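Local coordinates for extracellular solute-binding protein family 1 (Alicyclobacillus acidocaldarius subsp. acidocaldarius, PDB 4OVJ), which probably binds a solute, perhaps a sugar, outside the cell and delivers it to an ABC importer, as members of solute-binding protein family 1 do, at residues 137-142 / 256-261; 141-146 / 276-281. One frame throughout, in Å; residues are numbered along the deposited sequence.

Contact 1. Residues 137-142 / 256-261; sequences NNYAVI and AELTWV. With SO4 (sulfate ion), chain B.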
loop_
_atom_site.group_PDB
_atom_site.type_symbol
_atom_site.label_atom_id
_atom_site.label_comp_id
_atom_site.label_asym_id
_atom_site.label_seq_id
_atom_site.Cartn_x
_atom_site.Cartn_y
_atom_site.Cartn_z
ATOM N N ASN A 137 -1.331 3.633 0.543
ATOM C CA ASN A 137 -0.422 3.183 1.577
ATOM C C ASN A 137 0.987 3.147 0.990
ATOM O O ASN A 137 1.167 3.044 -0.215
ATOM C CB ASN A 137 -0.843 1.807 2.067
ATOM C CG ASN A 137 -0.441 1.510 3.505
ATOM O OD1 ASN A 137 0.298 2.251 4.166
ATOM N ND2 ASN A 137 -0.957 0.396 4.001
ATOM N N ASN A 138 1.992 3.224 1.842
ATOM C CA ASN A 138 3.359 3.010 1.402
ATOM C C ASN A 138 4.243 2.648 2.586
ATOM O O ASN A 138 3.845 2.794 3.735
ATOM C CB ASN A 138 3.900 4.244 0.675
ATOM C CG ASN A 138 3.869 5.494 1.525
ATOM O OD1 ASN A 138 2.919 6.275 1.460
ATOM N ND2 ASN A 138 4.921 5.707 2.320
ATOM N N TYR A 139 5.437 2.160 2.288
ATOM C CA TYR A 139 6.395 1.824 3.325
ATOM C C TYR A 139 6.938 3.066 4.019
ATOM O O TYR A 139 7.082 4.130 3.413
ATOM C CB TYR A 139 7.555 1.029 2.731
ATOM C CG TYR A 139 7.260 -0.446 2.574
ATOM C CD1 TYR A 139 6.919 -1.219 3.673
ATOM C CD2 TYR A 139 7.376 -1.080 1.332
ATOM C CE1 TYR A 139 6.665 -2.578 3.550
ATOM C CE2 TYR A 139 7.125 -2.437 1.203
ATOM C CZ TYR A 139 6.774 -3.176 2.320
ATOM O OH TYR A 139 6.517 -4.517 2.213
ATOM N N ALA A 140 7.239 2.906 5.297
ATOM C CA ALA A 140 7.913 3.926 6.087
ATOM C C ALA A 140 8.757 3.222 7.133
ATOM O O ALA A 140 8.500 2.069 7.474
ATOM C CB ALA A 140 6.890 4.798 6.782
ATOM N N VAL A 141 9.766 3.923 7.622
ATOM C CA VAL A 141 10.428 3.548 8.859
ATOM C C VAL A 141 9.697 4.255 9.984
ATOM O O VAL A 141 9.584 5.474 9.992
ATOM C CB VAL A 141 11.906 3.948 8.845
ATOM C CG1 VAL A 141 12.532 3.680 10.197
ATOM C CG2 VAL A 141 12.647 3.203 7.749
ATOM N N ILE A 142 9.157 3.459 10.898
ATOM C CA ILE A 142 8.467 3.950 12.083
ATOM C C ILE A 142 9.449 3.762 13.226
ATOM O O ILE A 142 9.887 2.644 13.510
ATOM C CB ILE A 142 7.170 3.182 12.362
ATOM C CG1 ILE A 142 6.297 3.130 11.099
ATOM C CG2 ILE A 142 6.429 3.832 13.518
ATOM C CD1 ILE A 142 4.978 2.415 11.262
ATOM N N ALA A 256 12.441 0.407 16.249
ATOM C CA ALA A 256 11.996 0.798 14.902
ATOM C C ALA A 256 11.495 -0.385 14.119
ATOM O O ALA A 256 11.863 -1.522 14.391
ATOM C CB ALA A 256 13.125 1.465 14.110
ATOM N N GLU A 257 10.717 -0.085 13.091
ATOM C CA GLU A 257 10.194 -1.090 12.197
ATOM C C GLU A 257 9.936 -0.456 10.827
ATOM O O GLU A 257 9.378 0.643 10.743
ATOM C CB GLU A 257 8.904 -1.614 12.828
ATOM C CG GLU A 257 8.259 -2.751 12.118
ATOM C CD GLU A 257 7.180 -3.413 12.966
ATOM O OE1 GLU A 257 6.807 -2.925 14.088
ATOM O OE2 GLU A 257 6.729 -4.452 12.499
ATOM N N LEU A 258 10.393 -1.134 9.777
ATOM C CA LEU A 258 10.124 -0.780 8.393
ATOM C C LEU A 258 8.861 -1.527 8.013
ATOM O O LEU A 258 8.868 -2.760 7.938
ATOM C CB LEU A 258 11.282 -1.229 7.493
ATOM C CG LEU A 258 11.011 -1.210 5.984
ATOM C CD1 LEU A 258 10.741 0.209 5.539
ATOM C CD2 LEU A 258 12.176 -1.826 5.223
ATOM N N THR A 259 7.764 -0.800 7.829
ATOM C CA THR A 259 6.487 -1.442 7.543
ATOM C C THR A 259 5.565 -0.449 6.857
ATOM O O THR A 259 5.973 0.670 6.535
ATOM C CB THR A 259 5.837 -1.972 8.825
ATOM O OG1 THR A 259 4.655 -2.723 8.495
ATOM C CG2 THR A 259 5.491 -0.824 9.754
ATOM N N TRP A 260 4.326 -0.857 6.618
ATOM C CA TRP A 260 3.360 0.040 6.004
ATOM C C TRP A 260 3.004 1.186 6.941
ATOM O O TRP A 260 2.788 0.987 8.147
ATOM C CB TRP A 260 2.118 -0.723 5.576
ATOM C CG TRP A 260 2.478 -1.743 4.570
ATOM C CD1 TRP A 260 2.822 -3.057 4.799
ATOM C CD2 TRP A 260 2.615 -1.526 3.168
ATOM N NE1 TRP A 260 3.150 -3.671 3.602
ATOM C CE2 TRP A 260 3.019 -2.755 2.588
ATOM C CE3 TRP A 260 2.423 -0.414 2.337
ATOM C CZ2 TRP A 260 3.236 -2.898 1.216
ATOM C CZ3 TRP A 260 2.637 -0.563 0.962
ATOM C CH2 TRP A 260 3.038 -1.796 0.419
ATOM N N VAL A 261 2.932 2.386 6.381
ATOM C CA VAL A 261 2.776 3.575 7.194
ATOM C C VAL A 261 1.473 3.580 8.001
ATOM O O VAL A 261 1.427 4.163 9.081
ATOM C CB VAL A 261 2.941 4.867 6.355
ATOM C CG1 VAL A 261 1.732 5.107 5.463
ATOM C CG2 VAL A 261 3.194 6.053 7.264
HETATM S S SO4 B . 5.014 -6.758 4.608
HETATM O O1 SO4 B . 5.281 -8.209 4.661
HETATM O O2 SO4 B . 4.141 -6.416 3.456
HETATM O O3 SO4 B . 4.305 -6.353 5.839
HETATM O O4 SO4 B . 6.306 -6.047 4.526
#

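Contact 2. Residues 141-146 / 276-281; sequences VIYDEA and ALALPP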
loop_
_atom_site.group_PDB
_atom_site.type_symbol
_atom_site.label_atom_id
_atom_site.label_comp_id
_atom_site.label_asym_id
_atom_site.label_seq_id
_atom_site.Cartn_x
_atom_site.Cartn_y
_atom_site.Cartn_z
ATOM N N VAL A 141 9.766 3.923 7.622
ATOM C CA VAL A 141 10.428 3.548 8.859
ATOM C C VAL A 141 9.697 4.255 9.984
ATOM O O VAL A 141 9.584 5.474 9.992
ATOM C CB VAL A 141 11.906 3.948 8.845
ATOM C CG1 VAL A 141 12.532 3.680 10.197
ATOM C CG2 VAL A 141 12.647 3.203 7.749
ATOM N N ILE A 142 9.157 3.459 10.898
ATOM C CA ILE A 142 8.467 3.950 12.083
ATOM C C ILE A 142 9.449 3.762 13.226
ATOM O O ILE A 142 9.887 2.644 13.510
ATOM C CB ILE A 142 7.170 3.182 12.362
ATOM C CG1 ILE A 142 6.297 3.130 11.099
ATOM C CG2 ILE A 142 6.429 3.832 13.518
ATOM C CD1 ILE A 142 4.978 2.415 11.262
ATOM N N TYR A 143 9.830 4.856 13.867
ATOM C CA TYR A 143 10.922 4.795 14.831
ATOM C C TYR A 143 10.638 5.573 16.122
ATOM O O TYR A 143 9.872 6.538 16.143
ATOM C CB TYR A 143 12.243 5.252 14.196
ATOM C CG TYR A 143 12.299 6.722 13.845
ATOM C CD1 TYR A 143 11.743 7.206 12.668
ATOM C CD2 TYR A 143 12.906 7.632 14.695
ATOM C CE1 TYR A 143 11.787 8.557 12.353
ATOM C CE2 TYR A 143 12.955 8.977 14.389
ATOM C CZ TYR A 143 12.392 9.434 13.213
ATOM O OH TYR A 143 12.414 10.769 12.926
ATOM N N ASP A 144 11.258 5.100 17.197
ATOM C CA ASP A 144 11.227 5.764 18.493
ATOM C C ASP A 144 12.107 7.018 18.404
ATOM O O ASP A 144 13.342 6.935 18.315
ATOM C CB ASP A 144 11.732 4.771 19.545
ATOM C CG ASP A 144 11.809 5.345 20.951
ATOM O OD1 ASP A 144 12.011 6.554 21.128
ATOM O OD2 ASP A 144 11.729 4.547 21.900
ATOM N N GLU A 145 11.459 8.175 18.391
ATOM C CA GLU A 145 12.159 9.448 18.244
ATOM C C GLU A 145 13.263 9.640 19.263
ATOM O O GLU A 145 14.387 9.993 18.911
ATOM C CB GLU A 145 11.190 10.600 18.423
ATOM C CG GLU A 145 10.442 10.987 17.195
ATOM C CD GLU A 145 9.935 12.411 17.308
ATOM O OE1 GLU A 145 9.247 12.705 18.315
ATOM O OE2 GLU A 145 10.245 13.228 16.408
ATOM N N ALA A 146 12.936 9.442 20.533
ATOM C CA ALA A 146 13.904 9.677 21.584
ATOM C C ALA A 146 15.074 8.707 21.514
ATOM O O ALA A 146 16.215 9.107 21.744
ATOM C CB ALA A 146 13.242 9.629 22.959
ATOM N N ALA A 276 7.918 8.488 15.252
ATOM C CA ALA A 276 8.057 9.351 14.089
ATOM C C ALA A 276 8.272 8.476 12.861
ATOM O O ALA A 276 8.494 7.269 12.969
ATOM C CB ALA A 276 9.210 10.319 14.271
ATOM N N LEU A 277 8.191 9.115 11.709
ATOM C CA LEU A 277 8.213 8.457 10.420
ATOM C C LEU A 277 9.300 9.009 9.515
ATOM O O LEU A 277 9.512 10.219 9.426
ATOM C CB LEU A 277 6.862 8.625 9.747
ATOM C CG LEU A 277 5.636 8.201 10.552
ATOM C CD1 LEU A 277 4.350 8.532 9.817
ATOM C CD2 LEU A 277 5.707 6.719 10.822
ATOM N N ALA A 278 9.982 8.099 8.840
ATOM C CA ALA A 278 10.945 8.441 7.801
ATOM C C ALA A 278 10.625 7.654 6.554
ATOM O O ALA A 278 10.036 6.576 6.623
ATOM C CB ALA A 278 12.349 8.132 8.250
ATOM N N LEU A 279 11.014 8.187 5.400
ATOM C CA LEU A 279 10.968 7.370 4.190
ATOM C C LEU A 279 12.011 6.257 4.304
ATOM O O LEU A 279 13.054 6.436 4.941
ATOM C CB LEU A 279 11.233 8.212 2.942
ATOM C CG LEU A 279 10.178 9.277 2.661
ATOM C CD1 LEU A 279 10.620 10.124 1.474
ATOM C CD2 LEU A 279 8.802 8.663 2.422
ATOM N N PRO A 280 11.752 5.103 3.680
ATOM C CA PRO A 280 12.692 3.996 3.814
ATOM C C PRO A 280 14.030 4.247 3.110
ATOM O O PRO A 280 14.124 5.110 2.222
ATOM C CB PRO A 280 11.952 2.794 3.222
ATOM C CG PRO A 280 10.705 3.306 2.633
ATOM C CD PRO A 280 10.563 4.770 2.884
ATOM N N PRO A 281 15.076 3.528 3.533
ATOM C CA PRO A 281 16.405 3.866 3.045
ATOM C C PRO A 281 16.605 3.650 1.565
ATOM O O PRO A 281 15.901 2.857 0.947
ATOM C CB PRO A 281 17.323 2.936 3.838
ATOM C CG PRO A 281 16.572 2.628 5.063
ATOM C CD PRO A 281 15.148 2.537 4.618
HETATM O O HOH W 1 10.750 12.020 11.207
#

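Contact 1. Residues 137-142 / 256-261
Y139 and W260 each carry CG anti to the carbonyl carbon (chi1 -82° and -62°), which brings their rings together in a face-to-face stack beside a bound sulfate. The tyrosine ring and the six-membered indole ring have centroids 4.2 Å apart and planes 26° from parallel, with Y139 CE1 lying over the indole face near its rim. Both polar ends reach the anion: Y139 OH donates to sulfate O4 at 2.8 Å, and W260 NE1 meets O2 at 2.9 Å in an almost straight bond. S184 OG is also hydrogen-bonded to the sulfate. Were W260 an alanine, the sulfate would probably lose its N-H donor and the Y139 ring its stacking partner on that face.

The backbones form an antiparallel ladder in which A140 and T259 exchange two bonds, and V261 N extends it to N138 O at 2.8 Å. Small A140 accepts V261 CG2 against its methyl, while I142 CD1 packs on T259 CG2 at 3.6 Å. N138 ND2 donates to the backbone O of Y139 within segment 137-142. A hydroxyl and an indole N-H thus converge on one anion, consistent with a site for a polar solute, although the ion itself probably came from the crystallisation liquor.

Contact 2. Residues 141-146 / 276-281
The ring of Y143 lies against the backbone and methyl of A276, whose CB sits over one ring face, 3.5 Å from CZ. That approach depends on chi1 of 68°, which places CG between the backbone N and the carbonyl carbon and swings the ring across the neighbouring strand. A276 suits the site because its side chain is small: the methyl lies between the ring and the chain of E145, whose CG is modelled unusually close to it. At the ring edge, near its plane, lies A278 N. On the other face of the sheet, I142 and L277 run side by side, pointing the same way, with CG1 of the isoleucine 3.6 Å from CD2 of the leucine. V141 CG2 reaches beyond the strand end to P280 CA and to P281 CD, 4.1 Å away.

Beneath these side chains, two antiparallel hydrogen-bonded pairs fix the register. V141 and A278 exchange two backbone bonds, and so do Y143 and A276, with Y143 N to A276 O at 2.9 Å. A water 2.7 Å from Y143 OH donates to L277 O, tying the phenol to the strand it crosses.

Further out, F148 and Y153 meet the Y143 ring edge-to-face. Where the strand gives way to helix 145-149, D144 is the N-cap, its OD1 accepting from A147 N while OD2 forms a salt bridge with R273. The contact itself thus combines apolar packing with matched polar groups: the amides of A276 and A278 are taken up by the ladder, and the Y143 phenol oxygen by its water.

Strand 128-144 is the central member of a three-strand antiparallel set: 256-260 lies along one edge of it in contact 1 and 275-278 along the other in contact 2, with the two contact centres about 8 Å apart. V141 and I142 belong to both: the backbone of V141 bonds to strand 275-278 and that of I142 to strand 256-260, as alternate residues of a central strand do. The side chains also meet directly, L258 CD1 lying 3.7 Å from P280 CB and V261 CG2 3.7 Å from L277 CD1. Their roles differ. Contact 1 carries the sulfate at its aromatic pair, in what is probably the solute-binding region, whereas contact 2 continues the same sheet to the start of helix 145-149.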